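Local atomic coordinates of Glyoxalase/bleomycin resistance protein/dioxygenase (Vibrio splendidus, PDB entry 2RK9), a protein that is of unknown specific function but belongs to the glyoxalase/bleomycin resistance protein/dioxygenase superfamily, whose members include metal-dependent enzymes and drug-binding resistance proteins. Residues Q20-V31 against V41-L52. The protein carries 1 engineered substitution. Numbering follows the deposited sequence.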
ATOM      1  N   GLN B  20      15.667   1.171  -6.485  1.00  7.13           N
ATOM      2  CA  GLN B  20      15.430   2.473  -7.079  1.00  7.40           C
ATOM      3  C   GLN B  20      15.561   2.391  -8.597  1.00  8.18           C
ATOM      4  O   GLN B  20      14.729   2.933  -9.324  1.00  8.10           O
ATOM      5  CB  GLN B  20      16.420   3.500  -6.546  1.00  8.88           C
ATOM      6  CG  GLN B  20      16.183   4.900  -7.081  1.00 11.16           C
ATOM      7  CD  GLN B  20      17.205   5.889  -6.564  1.00 12.60           C
ATOM      8  OE1 GLN B  20      17.549   5.873  -5.382  1.00 13.17           O
ATOM      9  NE2 GLN B  20      17.689   6.761  -7.441  1.00 13.01           N
ATOM     10  N   SER B  21      16.604   1.710  -9.069  1.00  8.26           N
ATOM     11  CA  SER B  21      16.831   1.583 -10.506  1.00  8.64           C
ATOM     12  C   SER B  21      15.692   0.843 -11.174  1.00  7.57           C
ATOM     13  O   SER B  21      15.321   1.150 -12.305  1.00  8.23           O
ATOM     14  CB  SER B  21      18.147   0.854 -10.780  1.00  9.23           C
ATOM     15  OG  SER B  21      19.232   1.582 -10.232  1.00 14.28           O
ATOM     16  N   PHE B  22      15.137  -0.137 -10.473  1.00  6.72           N
ATOM     17  CA  PHE B  22      14.035  -0.910 -11.025  1.00  7.74           C
ATOM     18  C   PHE B  22      12.828  -0.010 -11.236  1.00  6.95           C
ATOM     19  O   PHE B  22      12.229   0.006 -12.306  1.00  7.39           O
ATOM     20  CB  PHE B  22      13.638  -2.043 -10.083  1.00  7.46           C
ATOM     21  CG  PHE B  22      12.573  -2.927 -10.644  1.00  9.61           C
ATOM     22  CD1 PHE B  22      12.898  -3.926 -11.557  1.00  9.69           C
ATOM     23  CD2 PHE B  22      11.242  -2.752 -10.280  1.00  9.22           C
ATOM     24  CE1 PHE B  22      11.911  -4.736 -12.101  1.00 10.86           C
ATOM     25  CE2 PHE B  22      10.250  -3.558 -10.822  1.00 10.61           C
ATOM     26  CZ  PHE B  22      10.585  -4.552 -11.731  1.00 10.14           C
ATOM     27  N   PHE B  23      12.466   0.736 -10.199  1.00  7.26           N
ATOM     28  CA  PHE B  23      11.323   1.631 -10.292  1.00  7.17           C
ATOM     29  C   PHE B  23      11.520   2.726 -11.331  1.00  7.18           C
ATOM     30  O   PHE B  23      10.606   3.033 -12.091  1.00  6.34           O
ATOM     31  CB  PHE B  23      11.020   2.258  -8.932  1.00  6.85           C
ATOM     32  CG  PHE B  23      10.194   1.385  -8.044  1.00  8.02           C
ATOM     33  CD1 PHE B  23      10.742   0.257  -7.448  1.00  8.15           C
ATOM     34  CD2 PHE B  23       8.849   1.661  -7.851  1.00  8.61           C
ATOM     35  CE1 PHE B  23       9.961  -0.589  -6.670  1.00  8.05           C
ATOM     36  CE2 PHE B  23       8.054   0.824  -7.075  1.00  8.70           C
ATOM     37  CZ  PHE B  23       8.613  -0.305  -6.484  1.00  9.14           C
ATOM     38  N   VAL B  24      12.710   3.317 -11.361  1.00  7.55           N
ATOM     39  CA  VAL B  24      12.980   4.381 -12.322  1.00  7.49           C
ATOM     40  C   VAL B  24      13.169   3.846 -13.743  1.00  8.99           C
ATOM     41  O   VAL B  24      12.454   4.240 -14.661  1.00  9.07           O
ATOM     42  CB  VAL B  24      14.245   5.204 -11.926  1.00  7.47           C
ATOM     43  CG1 VAL B  24      14.600   6.184 -13.031  1.00  6.92           C
ATOM     44  CG2 VAL B  24      13.995   5.958 -10.636  1.00  7.01           C
ATOM     45  N   ASP B  25      14.122   2.936 -13.927  1.00  8.84           N
ATOM     46  CA  ASP B  25      14.400   2.410 -15.257  1.00 11.57           C
ATOM     47  C   ASP B  25      13.315   1.510 -15.856  1.00 11.08           C
ATOM     48  O   ASP B  25      12.855   1.740 -16.975  1.00 11.65           O
ATOM     49  CB  ASP B  25      15.746   1.667 -15.264  1.00 12.46           C
ATOM     50  CG  ASP B  25      16.905   2.533 -14.776  1.00 16.27           C
ATOM     51  OD1 ASP B  25      16.851   3.771 -14.948  1.00 16.65           O
ATOM     52  OD2 ASP B  25      17.882   1.963 -14.231  1.00 18.85           O
ATOM     53  N   VAL B  26      12.906   0.488 -15.115  1.00 10.09           N
ATOM     54  CA  VAL B  26      11.896  -0.442 -15.608  1.00  8.66           C
ATOM     55  C   VAL B  26      10.463   0.089 -15.580  1.00  9.86           C
ATOM     56  O   VAL B  26       9.719  -0.076 -16.550  1.00 10.86           O
ATOM     57  CB  VAL B  26      11.933  -1.771 -14.810  1.00  8.84           C
ATOM     58  CG1 VAL B  26      10.875  -2.729 -15.344  1.00 10.06           C
ATOM     59  CG2 VAL B  26      13.325  -2.407 -14.909  1.00  9.30           C
ATOM     60  N   LEU B  27      10.073   0.727 -14.480  1.00  9.14           N
ATOM     61  CA  LEU B  27       8.704   1.221 -14.349  1.00  8.02           C
ATOM     62  C   LEU B  27       8.475   2.684 -14.720  1.00  8.92           C
ATOM     63  O   LEU B  27       7.335   3.118 -14.876  1.00  8.78           O
ATOM     64  CB  LEU B  27       8.199   0.955 -12.927  1.00  8.94           C
ATOM     65  CG  LEU B  27       8.213  -0.514 -12.485  1.00  8.92           C
ATOM     66  CD1 LEU B  27       7.640  -0.636 -11.080  1.00  8.98           C
ATOM     67  CD2 LEU B  27       7.393  -1.353 -13.459  1.00 10.16           C
ATOM     68  N   GLY B  28       9.552   3.447 -14.849  1.00  8.47           N
ATOM     69  CA  GLY B  28       9.413   4.842 -15.226  1.00  8.66           C
ATOM     70  C   GLY B  28       9.036   5.806 -14.119  1.00  8.39           C
ATOM     71  O   GLY B  28       8.538   6.895 -14.398  1.00  9.93           O
ATOM     72  N   PHE B  29       9.252   5.423 -12.865  1.00  8.40           N
ATOM     73  CA  PHE B  29       8.938   6.321 -11.762  1.00  7.87           C
ATOM     74  C   PHE B  29       9.953   7.454 -11.763  1.00  7.80           C
ATOM     75  O   PHE B  29      11.005   7.349 -12.392  1.00  9.03           O
ATOM     76  CB  PHE B  29       9.018   5.596 -10.413  1.00  8.19           C
ATOM     77  CG  PHE B  29       7.818   4.756 -10.097  1.00  8.14           C
ATOM     78  CD1 PHE B  29       7.422   3.730 -10.946  1.00  9.61           C
ATOM     79  CD2 PHE B  29       7.094   4.980  -8.932  1.00  8.39           C
ATOM     80  CE1 PHE B  29       6.317   2.937 -10.638  1.00 10.00           C
ATOM     81  CE2 PHE B  29       5.992   4.197  -8.613  1.00  8.66           C
ATOM     82  CZ  PHE B  29       5.602   3.173  -9.466  1.00  9.47           C
ATOM     83  N   GLU B  30       9.619   8.531 -11.061  1.00  7.52           N
ATOM     84  CA  GLU B  30      10.498   9.691 -10.942  1.00 11.45           C
ATOM     85  C   GLU B  30      10.824   9.885  -9.466  1.00 11.14           C
ATOM     86  O   GLU B  30       9.942   9.783  -8.616  1.00 11.84           O
ATOM     87  CB  GLU B  30       9.802  10.949 -11.456  1.00 14.10           C
ATOM     88  CG  GLU B  30       9.121  10.792 -12.799  1.00 22.18           C
ATOM     89  CD  GLU B  30       8.511  12.091 -13.308  1.00 24.92           C
ATOM     90  OE1 GLU B  30       7.591  12.646 -12.650  1.00 26.80           O
ATOM     91  OE2 GLU B  30       8.957  12.557 -14.377  1.00 28.45           O
ATOM     92  N   VAL B  31      12.089  10.151  -9.163  1.00 10.78           N
ATOM     93  CA  VAL B  31      12.488  10.392  -7.783  1.00 10.27           C
ATOM     94  C   VAL B  31      12.047  11.825  -7.495  1.00 10.76           C
ATOM     95  O   VAL B  31      12.429  12.737  -8.221  1.00 12.12           O
ATOM     96  CB  VAL B  31      14.023  10.310  -7.597  1.00 10.90           C
ATOM     97  CG1 VAL B  31      14.383  10.509  -6.139  1.00 12.33           C
ATOM     98  CG2 VAL B  31      14.534   8.978  -8.079  1.00 11.83           C
ATOM     99  N   VAL B  41      14.142   6.983  -0.312  1.00  6.33           N
ATOM    100  CA  VAL B  41      13.819   7.554  -1.613  1.00  8.80           C
ATOM    101  C   VAL B  41      12.304   7.715  -1.734  1.00  7.96           C
ATOM    102  O   VAL B  41      11.545   6.817  -1.374  1.00 10.50           O
ATOM    103  CB  VAL B  41      14.306   6.639  -2.759  1.00  8.59           C
ATOM    104  CG1 VAL B  41      14.187   7.369  -4.096  1.00 11.78           C
ATOM    105  CG2 VAL B  41      15.739   6.200  -2.500  1.00 11.85           C
ATOM    106  N   TYR B  42      11.869   8.872  -2.221  1.00  7.40           N
ATOM    107  CA  TYR B  42      10.445   9.126  -2.396  1.00  7.75           C
ATOM    108  C   TYR B  42      10.174   9.209  -3.893  1.00  7.22           C
ATOM    109  O   TYR B  42      10.691  10.093  -4.572  1.00  8.49           O
ATOM    110  CB  TYR B  42      10.050  10.442  -1.729  1.00  8.25           C
ATOM    111  CG  TYR B  42       8.556  10.598  -1.574  1.00  8.43           C
ATOM    112  CD1 TYR B  42       7.933  10.311  -0.369  1.00  8.53           C
ATOM    113  CD2 TYR B  42       7.767  11.016  -2.642  1.00  9.68           C
ATOM    114  CE1 TYR B  42       6.556  10.436  -0.222  1.00  8.40           C
ATOM    115  CE2 TYR B  42       6.384  11.142  -2.509  1.00  8.92           C
ATOM    116  CZ  TYR B  42       5.789  10.849  -1.291  1.00  8.88           C
ATOM    117  OH  TYR B  42       4.430  10.959  -1.142  1.00 12.30           O
ATOM    118  N   LEU B  43       9.377   8.279  -4.415  1.00  7.63           N
ATOM    119  CA  LEU B  43       9.085   8.287  -5.845  1.00  8.33           C
ATOM    120  C   LEU B  43       7.613   8.492  -6.176  1.00  8.62           C
ATOM    121  O   LEU B  43       6.743   8.427  -5.307  1.00  8.07           O
ATOM    122  CB  LEU B  43       9.575   6.991  -6.496  1.00  9.81           C
ATOM    123  CG  LEU B  43      11.048   6.651  -6.250  1.00 10.23           C
ATOM    124  CD1 LEU B  43      11.166   5.848  -4.972  1.00 11.74           C
ATOM    125  CD2 LEU B  43      11.604   5.853  -7.422  1.00 12.16           C
ATOM    126  N   THR B  44       7.349   8.751  -7.448  1.00  8.43           N
ATOM    127  CA  THR B  44       5.988   8.963  -7.913  1.00  8.02           C
ATOM    128  C   THR B  44       5.891   8.554  -9.374  1.00  7.30           C
ATOM    129  O   THR B  44       6.872   8.606 -10.119  1.00  7.74           O
ATOM    130  CB  THR B  44       5.570  10.450  -7.781  1.00  9.85           C
ATOM    131  OG1 THR B  44       4.179  10.601  -8.105  1.00 11.70           O
ATOM    132  CG2 THR B  44       6.392  11.311  -8.715  1.00 11.60           C
ATOM    133  N   LEU B  45       4.700   8.118  -9.758  1.00  8.86           N
ATOM    134  CA  LEU B  45       4.413   7.733 -11.129  1.00 10.44           C
ATOM    135  C   LEU B  45       3.119   8.469 -11.425  1.00  9.82           C
ATOM    136  O   LEU B  45       2.042   8.030 -11.030  1.00  9.62           O
ATOM    137  CB  LEU B  45       4.199   6.222 -11.264  1.00 11.16           C
ATOM    138  CG  LEU B  45       4.034   5.716 -12.707  1.00 13.46           C
ATOM    139  CD1 LEU B  45       5.395   5.672 -13.385  1.00 14.71           C
ATOM    140  CD2 LEU B  45       3.454   4.322 -12.729  1.00 12.88           C
ATOM    141  N   ASP B  46       3.243   9.616 -12.086  1.00 10.46           N
ATOM    142  CA  ASP B  46       2.094  10.436 -12.429  1.00 10.94           C
ATOM    143  C   ASP B  46       1.191  10.802 -11.252  1.00 11.57           C
ATOM    144  O   ASP B  46      -0.033  10.798 -11.366  1.00 11.36           O
ATOM    145  CB  ASP B  46       1.273   9.755 -13.523  1.00 13.91           C
ATOM    146  CG  ASP B  46       2.062   9.577 -14.803  1.00 14.50           C
ATOM    147  OD1 ASP B  46       2.721  10.545 -15.230  1.00 18.02           O
ATOM    148  OD2 ASP B  46       2.029   8.476 -15.381  1.00 16.83           O
ATOM    149  N   GLY B  47       1.793  11.124 -10.112  1.00 11.23           N
ATOM    150  CA  GLY B  47       0.995  11.520  -8.966  1.00 11.48           C
ATOM    151  C   GLY B  47       0.737  10.466  -7.908  1.00 10.21           C
ATOM    152  O   GLY B  47       0.269  10.787  -6.820  1.00 13.22           O
ATOM    153  N   VAL B  48       1.013   9.208  -8.228  1.00  8.26           N
ATOM    154  CA  VAL B  48       0.830   8.123  -7.276  1.00  6.86           C
ATOM    155  C   VAL B  48       2.207   7.899  -6.656  1.00  5.94           C
ATOM    156  O   VAL B  48       3.160   7.574  -7.354  1.00  6.44           O
ATOM    157  CB  VAL B  48       0.336   6.850  -7.978  1.00  6.10           C
ATOM    158  CG1 VAL B  48      -0.086   5.826  -6.939  1.00  5.88           C
ATOM    159  CG2 VAL B  48      -0.838   7.187  -8.884  1.00  9.44           C
ATOM    160  N   ASP B  49       2.298   8.077  -5.343  1.00  7.32           N
ATOM    161  CA  ASP B  49       3.577   7.967  -4.649  1.00  7.54           C
ATOM    162  C   ASP B  49       3.897   6.655  -3.925  1.00  6.59           C
ATOM    163  O   ASP B  49       3.005   5.922  -3.500  1.00  6.94           O
ATOM    164  CB  ASP B  49       3.710   9.114  -3.637  1.00  8.53           C
ATOM    165  CG  ASP B  49       3.453  10.483  -4.250  1.00 10.66           C
ATOM    166  OD1 ASP B  49       3.597  10.644  -5.482  1.00 12.37           O
ATOM    167  OD2 ASP B  49       3.128  11.413  -3.481  1.00 12.56           O
ATOM    168  N   VAL B  50       5.195   6.390  -3.790  1.00  6.34           N
ATOM    169  CA  VAL B  50       5.702   5.215  -3.091  1.00  6.54           C
ATOM    170  C   VAL B  50       7.046   5.589  -2.462  1.00  7.02           C
ATOM    171  O   VAL B  50       7.801   6.391  -3.017  1.00  7.01           O
ATOM    172  CB  VAL B  50       5.933   4.006  -4.050  1.00  8.49           C
ATOM    173  CG1 VAL B  50       6.948   4.359  -5.105  1.00 10.05           C
ATOM    174  CG2 VAL B  50       6.441   2.786  -3.265  1.00 10.01           C
HETATM  175  N   MSE B  51       7.324   5.016  -1.296  1.00  6.49           N
HETATM  176  CA  MSE B  51       8.583   5.256  -0.606  1.00  8.21           C
HETATM  177  C   MSE B  51       9.418   3.980  -0.531  1.00  6.88           C
HETATM  178  O   MSE B  51       8.900   2.902  -0.238  1.00  6.93           O
HETATM  179  CB  MSE B  51       8.339   5.754   0.816  1.00 10.21           C
HETATM  180  CG  MSE B  51       7.768   7.140   0.902  1.00 12.99           C
HETATM  181 SE   MSE B  51       7.410   7.584   2.740  1.00 18.75          SE
HETATM  182  CE  MSE B  51       5.551   7.038   2.799  1.00 14.65           C
ATOM    183  N   LEU B  52      10.711   4.115  -0.806  1.00  5.89           N
ATOM    184  CA  LEU B  52      11.626   2.984  -0.727  1.00  7.32           C
ATOM    185  C   LEU B  52      12.600   3.261   0.415  1.00  8.14           C
ATOM    186  O   LEU B  52      13.101   4.374   0.561  1.00  7.41           O
ATOM    187  CB  LEU B  52      12.408   2.810  -2.033  1.00  7.49           C
ATOM    188  CG  LEU B  52      11.587   2.574  -3.301  1.00  8.03           C
ATOM    189  CD1 LEU B  52      12.539   2.374  -4.482  1.00  9.42           C
ATOM    190  CD2 LEU B  52      10.668   1.360  -3.130  1.00  8.61           C
TER
HETATM  191  O   HOH W   1       5.796  10.616 -12.783  1.00 19.08           O
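Glu30 and Thr44 form a hydrogen-bonded pair of the antiparallel register, exchanging both backbone bonds: Glu30 N gives to Thr44 O at 2.9 Å, and Thr44 N gives to Glu30 O at 3.0 Å. Leu43 CA adds a CA-H...O contact to Glu30 O. A water extends this edge, donating to Glu30 OE1 and accepting from Asp46 N, so the extended glutamate chain is tied to the Leu45-Val48 type I' turn. On the second hairpin, Asp49 receives Thr44 OG1 on OD1 and Tyr42 OH on OD2, both at 2.7 Å; Thr44 OG1, anti to its own N (chi1 -174°), thus faces the neighbouring strand.

Next to this ladder the Phe29 ring is clamped on both faces. Leu45 CB sits 3.7 Å from the Phe29 ring centroid, only 7° off the normal, a CH-pi contact, while Phe23 CD2 lies over the centre of the opposite face. Leu43 CB reaches the ring's edge, and Val50 CG1 approaches Phe29 CE2 to 3.6 Å. Leu45 CD1 lies against the carbonyl oxygens of Leu27 and Gly28, where positive phi at Gly28 takes the chain out of the helix. Leu27 CD1 and Leu52 CD2 lie over opposite faces of the Phe23 ring, each toward its rim, and Phe23 CB meets Leu43 CD2 at 3.9 Å. Farther along, Gln20 OE1 touches Val41 CG2 at 3.4 Å, the two side chains lying roughly at right angles.

Trp79 of the second subunit also meets the Phe29 ring, placing this core beside the dimer interface. Helix 16-26 packed on the antiparallel strands 30-35, 40-45 and 48-53, with strand 7-12 beyond, forms the βαβββ module characteristic of the vicinal oxygen chelate fold.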